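Local atomic coordinates of Serine/threonine-protein acetyltransferase HopZ1a (Pseudomonas syringae pv. syringae, PDB entry 5KLP), a protein that transfers acetyl groups from acetyl-CoA to serine, threonine and lysine residues of host plant proteins, with inositol hexakisphosphate as its cofactor, and so impairs microtubules and immunity. Residues Pro144-Gly149 and Ile177-Ala182; Phe251-Leu256 and Tyr271-Arg276. The protein carries 10 engineered substitutions. All coordinates share one frame; numbering follows the deposited sequence.

Interaction 1 (Pro144-Gly149 and Ile177-Ala182)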
loop_
_atom_site.group_PDB
_atom_site.type_symbol
_atom_site.label_atom_id
_atom_site.label_comp_id
_atom_site.label_asym_id
_atom_site.label_seq_id
_atom_site.Cartn_x
_atom_site.Cartn_y
_atom_site.Cartn_z
ATOM N N PRO A 144 3.035 0.907 -3.826
ATOM C CA PRO A 144 3.783 -0.228 -3.271
ATOM C C PRO A 144 4.768 -0.853 -4.252
ATOM O O PRO A 144 5.684 -1.562 -3.829
ATOM C CB PRO A 144 2.679 -1.235 -2.913
ATOM C CG PRO A 144 1.441 -0.434 -2.835
ATOM C CD PRO A 144 1.592 0.625 -3.887
ATOM N N ALA A 145 4.569 -0.644 -5.546
ATOM C CA ALA A 145 5.511 -1.198 -6.526
ATOM C C ALA A 145 6.370 -0.066 -7.092
ATOM O O ALA A 145 7.170 0.522 -6.359
ATOM C CB ALA A 145 4.777 -1.960 -7.633
ATOM N N VAL A 146 6.191 0.278 -8.368
ATOM C CA VAL A 146 6.989 1.348 -8.968
ATOM C C VAL A 146 6.101 2.351 -9.689
ATOM O O VAL A 146 5.030 2.000 -10.195
ATOM C CB VAL A 146 8.036 0.796 -9.959
ATOM C CG1 VAL A 146 9.094 -0.012 -9.218
ATOM C CG2 VAL A 146 7.370 -0.052 -11.054
ATOM N N ILE A 147 6.537 3.605 -9.720
ATOM C CA ILE A 147 5.769 4.655 -10.372
ATOM C C ILE A 147 5.724 4.470 -11.886
ATOM O O ILE A 147 4.671 4.617 -12.516
ATOM C CB ILE A 147 6.337 6.053 -10.041
ATOM C CG1 ILE A 147 6.034 6.401 -8.580
ATOM C CG2 ILE A 147 5.737 7.109 -10.969
ATOM C CD1 ILE A 147 6.730 7.676 -8.085
ATOM N N VAL A 148 6.861 4.118 -12.472
ATOM C CA VAL A 148 6.974 4.166 -13.925
ATOM C C VAL A 148 6.472 2.904 -14.608
ATOM O O VAL A 148 5.579 2.974 -15.453
ATOM C CB VAL A 148 8.426 4.444 -14.349
ATOM C CG1 VAL A 148 8.596 4.229 -15.844
ATOM C CG2 VAL A 148 8.815 5.870 -13.934
ATOM N N GLY A 149 7.033 1.753 -14.240
ATOM C CA GLY A 149 6.614 0.488 -14.813
ATOM C C GLY A 149 7.448 0.088 -16.010
ATOM O O GLY A 149 7.856 0.932 -16.806
ATOM N N ILE A 177 3.527 11.343 -4.683
ATOM C CA ILE A 177 3.478 9.917 -4.932
ATOM C C ILE A 177 4.733 9.313 -4.334
ATOM O O ILE A 177 5.850 9.633 -4.744
ATOM C CB ILE A 177 3.382 9.584 -6.425
ATOM C CG1 ILE A 177 2.138 10.234 -7.029
ATOM C CG2 ILE A 177 3.339 8.083 -6.609
ATOM C CD1 ILE A 177 1.980 10.021 -8.520
ATOM N N ILE A 178 4.541 8.451 -3.350
ATOM C CA ILE A 178 5.653 7.829 -2.663
ATOM C C ILE A 178 5.816 6.390 -3.136
ATOM O O ILE A 178 4.932 5.544 -2.978
ATOM C CB ILE A 178 5.468 7.885 -1.150
ATOM C CG1 ILE A 178 5.438 9.355 -0.709
ATOM C CG2 ILE A 178 6.596 7.128 -0.438
ATOM C CD1 ILE A 178 5.085 9.549 0.737
ATOM N N GLU A 179 6.959 6.134 -3.756
ATOM C CA GLU A 179 7.233 4.834 -4.346
ATOM C C GLU A 179 7.990 3.966 -3.345
ATOM O O GLU A 179 9.114 4.287 -3.004
ATOM C CB GLU A 179 8.040 5.008 -5.634
ATOM C CG GLU A 179 8.579 3.716 -6.232
ATOM C CD GLU A 179 9.449 3.962 -7.456
ATOM O OE1 GLU A 179 8.878 4.304 -8.512
ATOM O OE2 GLU A 179 10.703 3.834 -7.353
ATOM N N THR A 180 7.406 2.863 -2.881
ATOM C CA THR A 180 8.123 2.081 -1.869
ATOM C C THR A 180 8.943 0.920 -2.457
ATOM O O THR A 180 9.978 0.567 -1.902
ATOM C CB THR A 180 7.161 1.502 -0.796
ATOM O OG1 THR A 180 6.395 0.429 -1.356
ATOM C CG2 THR A 180 6.203 2.571 -0.274
ATOM N N GLN A 181 8.511 0.371 -3.595
ATOM C CA GLN A 181 9.125 -0.838 -4.194
ATOM C C GLN A 181 9.085 -2.048 -3.270
ATOM O O GLN A 181 9.923 -2.955 -3.382
ATOM C CB GLN A 181 10.597 -0.580 -4.609
ATOM C CG GLN A 181 10.784 0.659 -5.505
ATOM C CD GLN A 181 12.223 0.843 -5.984
ATOM O OE1 GLN A 181 13.065 -0.058 -5.848
ATOM N NE2 GLN A 181 12.511 2.016 -6.555
ATOM N N ALA A 182 8.123 -2.081 -2.350
ATOM C CA ALA A 182 8.033 -3.227 -1.456
ATOM C C ALA A 182 7.490 -4.458 -2.206
ATOM O O ALA A 182 7.909 -5.580 -1.941
ATOM C CB ALA A 182 7.160 -2.894 -0.235
#

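Interaction 2 (Phe251-Leu256 and Tyr271-Arg276). Engineered in segment 271-276: Y271 (natural residue Lys), Y272 (natural residue Gln).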
loop_
_atom_site.group_PDB
_atom_site.type_symbol
_atom_site.label_atom_id
_atom_site.label_comp_id
_atom_site.label_asym_id
_atom_site.label_seq_id
_atom_site.Cartn_x
_atom_site.Cartn_y
_atom_site.Cartn_z
ATOM N N PHE A 251 11.192 8.201 -2.513
ATOM C CA PHE A 251 11.321 6.787 -2.224
ATOM C C PHE A 251 10.836 6.515 -0.815
ATOM O O PHE A 251 11.115 7.298 0.105
ATOM C CB PHE A 251 12.766 6.335 -2.408
ATOM C CG PHE A 251 12.979 4.893 -2.090
ATOM C CD1 PHE A 251 12.394 3.915 -2.868
ATOM C CD2 PHE A 251 13.777 4.516 -1.023
ATOM C CE1 PHE A 251 12.596 2.580 -2.583
ATOM C CE2 PHE A 251 13.983 3.176 -0.731
ATOM C CZ PHE A 251 13.386 2.213 -1.510
ATOM N N GLY A 252 10.103 5.416 -0.655
ATOM C CA GLY A 252 9.444 5.090 0.602
ATOM C C GLY A 252 10.318 5.138 1.848
ATOM O O GLY A 252 9.939 5.757 2.841
ATOM N N ALA A 253 11.488 4.502 1.799
ATOM C CA ALA A 253 12.363 4.424 2.969
ATOM C C ALA A 253 12.840 5.793 3.444
ATOM O O ALA A 253 13.181 5.952 4.615
ATOM C CB ALA A 253 13.562 3.535 2.683
ATOM N N ASP A 254 12.858 6.777 2.549
ATOM C CA ASP A 254 13.318 8.116 2.913
ATOM C C ASP A 254 12.307 8.903 3.739
ATOM O O ASP A 254 12.701 9.749 4.533
ATOM C CB ASP A 254 13.683 8.922 1.661
ATOM C CG ASP A 254 14.982 8.452 1.032
ATOM O OD1 ASP A 254 15.867 7.988 1.781
ATOM O OD2 ASP A 254 15.121 8.529 -0.203
ATOM N N VAL A 255 11.017 8.622 3.563
ATOM C CA VAL A 255 9.985 9.459 4.174
ATOM C C VAL A 255 8.918 8.710 4.982
ATOM O O VAL A 255 8.104 9.338 5.651
ATOM C CB VAL A 255 9.257 10.303 3.104
ATOM C CG1 VAL A 255 10.229 11.253 2.420
ATOM C CG2 VAL A 255 8.583 9.408 2.083
ATOM N N LEU A 256 8.910 7.384 4.904
ATOM C CA LEU A 256 7.920 6.569 5.608
ATOM C C LEU A 256 8.609 5.705 6.662
ATOM O O LEU A 256 9.790 5.407 6.532
ATOM C CB LEU A 256 7.157 5.683 4.622
ATOM C CG LEU A 256 6.359 6.377 3.519
ATOM C CD1 LEU A 256 5.712 5.333 2.598
ATOM C CD2 LEU A 256 5.307 7.293 4.123
ATOM N N TYR A 271 18.057 -6.256 3.428
ATOM C CA TYR A 271 19.454 -6.139 3.814
ATOM C C TYR A 271 19.981 -4.720 3.562
ATOM O O TYR A 271 20.569 -4.111 4.459
ATOM C CB TYR A 271 20.305 -7.183 3.073
ATOM C CG TYR A 271 21.793 -6.970 3.227
ATOM C CD1 TYR A 271 22.469 -7.432 4.348
ATOM C CD2 TYR A 271 22.522 -6.312 2.246
ATOM C CE1 TYR A 271 23.823 -7.232 4.496
ATOM C CE2 TYR A 271 23.882 -6.113 2.389
ATOM C CZ TYR A 271 24.523 -6.578 3.520
ATOM O OH TYR A 271 25.875 -6.383 3.674
ATOM N N TYR A 272 19.773 -4.189 2.358
ATOM C CA TYR A 272 20.290 -2.857 2.031
ATOM C C TYR A 272 19.575 -1.729 2.786
ATOM O O TYR A 272 20.190 -0.722 3.133
ATOM C CB TYR A 272 20.225 -2.609 0.517
ATOM C CG TYR A 272 21.136 -3.556 -0.243
ATOM C CD1 TYR A 272 22.508 -3.489 -0.086
ATOM C CD2 TYR A 272 20.619 -4.526 -1.092
ATOM C CE1 TYR A 272 23.350 -4.365 -0.746
ATOM C CE2 TYR A 272 21.455 -5.410 -1.762
ATOM C CZ TYR A 272 22.820 -5.318 -1.587
ATOM O OH TYR A 272 23.659 -6.182 -2.247
ATOM N N LEU A 273 18.285 -1.892 3.042
ATOM C CA LEU A 273 17.551 -0.891 3.806
ATOM C C LEU A 273 18.131 -0.754 5.216
ATOM O O LEU A 273 18.281 0.354 5.725
ATOM C CB LEU A 273 16.065 -1.249 3.863
ATOM C CG LEU A 273 15.342 -1.061 2.523
ATOM C CD1 LEU A 273 13.881 -1.398 2.658
ATOM C CD2 LEU A 273 15.518 0.368 2.068
HETATM N N MSE A 274 18.466 -1.885 5.835
HETATM C CA MSE A 274 19.061 -1.877 7.176
HETATM C C MSE A 274 20.471 -1.306 7.214
HETATM O O MSE A 274 20.997 -1.008 8.285
HETATM C CB MSE A 274 19.091 -3.286 7.759
HETATM C CG MSE A 274 17.729 -3.824 8.131
HETATM SE SE MSE A 274 17.921 -5.362 9.330
HETATM C CE MSE A 274 18.573 -4.416 10.919
ATOM N N LYS A 275 21.082 -1.160 6.045
ATOM C CA LYS A 275 22.442 -0.638 5.949
ATOM C C LYS A 275 22.452 0.877 5.861
ATOM O O LYS A 275 23.500 1.503 5.961
ATOM C CB LYS A 275 23.147 -1.239 4.729
ATOM C CG LYS A 275 23.533 -2.696 4.896
ATOM C CD LYS A 275 24.706 -3.091 3.997
ATOM C CE LYS A 275 25.628 -1.926 3.670
ATOM N NZ LYS A 275 26.719 -2.343 2.743
ATOM N N ARG A 276 21.278 1.466 5.666
ATOM C CA ARG A 276 21.169 2.911 5.535
ATOM C C ARG A 276 21.685 3.599 6.796
ATOM O O ARG A 276 21.328 3.222 7.909
ATOM C CB ARG A 276 19.720 3.319 5.229
ATOM C CG ARG A 276 19.218 2.778 3.881
ATOM C CD ARG A 276 17.705 2.968 3.683
ATOM N NE ARG A 276 17.394 4.325 3.247
ATOM C CZ ARG A 276 16.968 5.275 4.069
ATOM N NH1 ARG A 276 16.803 4.994 5.358
ATOM N NH2 ARG A 276 16.717 6.499 3.612
#

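Interaction 1 (Pro144-Gly149 and Ile177-Ala182)
E179 OE1 is gripped by two groups, the backbone N of I147 and the hydroxyl of T230 at the start of helix 230-238. The contact lies at the ends of two adjacent parallel strands, 138-143 and 175-179, in the mixed sheet of the catalytic domain, where the loop after catalytic E143 passes the turn that closes the next strand. The I147 N to E179 OE1 bond is short, 2.7 Å, and nearly straight at 177°; it meets the carboxylate on its anti side, tilted out of its plane. With CG anti to the backbone N (chi1 171°), the extended chain of E179 carries the carboxylate to I147 N. Its other oxygen, OE2, takes a bond of 2.7 Å from Q181 NE2, so both oxygens of this buried carboxylate are held and its rotation is fixed. The aliphatic part is used as well: E179 CB lies 3.8 Å from I147 CG1. Next to it I147 CD1 rests 3.7 Å from I177 CG2, an apolar contact where two branched side chains cross. Closer to the active site, at the turn after strand 175-179, Q181 N gives A145 O a weak, bent bond of 3.1 Å. A145 itself donates its backbone N to E143 OE1, which ties the loop to the active-site glutamate. T180 suits the turn because its hydroxyl also serves Y196 of helix 189-202, the helix that begins with catalytic C189. In an ST turn, T180 OG1 accepts from A182 N at 3.2 Å.

Interaction 2 (Phe251-Leu256 and Tyr271-Arg276)
D254 and R276 supply the charged part of this contact between the short, weakly bonded helix 252-255 and the end of helix 267-274. Their salt bridge runs from D254 OD1 to R276 NH2; the 2.5 Å between these atoms is shorter than a normal N...O hydrogen bond, so the exact geometry is doubtful, and the bond is weak, bent to 122° at the hydrogen. OD1 meets the guanidinium at its edge, near its plane. The carboxylate and guanidinium planes are turned 51° apart, a one-oxygen contact and not a flat two-pronged pairing. A bend at chi3 of R276, 81°, swings the guanidinium toward D254. Both partners are shared: D254 OD2 is held by R228 and S225, while R276 NH1 pairs with D278.

Other polar packing adds to this. The carbonyl O of A253 lies over a face of the R276 guanidinium without bonding to it; its hydrogen bond goes to R280.

The apolar part is small. L273 CD2 reaches A253 CB at 3.8 Å and comes to the edge of the F251 ring, 4.3 Å from CE2. Alanine suits this place because its small methyl group lets the leucine branch and the arginine, whose NE is 4.0 Å from A253 CB, approach the short helix together.

R228, D254, R276 and D278 thus form a chain of alternating charges in which each oxygen of D254 has a different arginine partner, consistent with an attraction more electrostatic than directional.

The two contacts follow one another along the chain, interaction 1 closing before interaction 2 opens, and their centres lie 13 Å apart in the same catalytic domain. They meet toward one side of the mixed sheet, where strand 175-179 runs parallel to 248-251, an edge strand of the sheet within this chain. The E179 carbonyl O is 2.8 Å from G252 N, a probable hydrogen bond, and the F251 ring and L256 pack against 177-182. The contacts thus lie in a row from the loop beside E143 and C189, across strands 175-179 and 248-251, to helix 267-274, whose first residues, L267 and T268, belong to the CoA site.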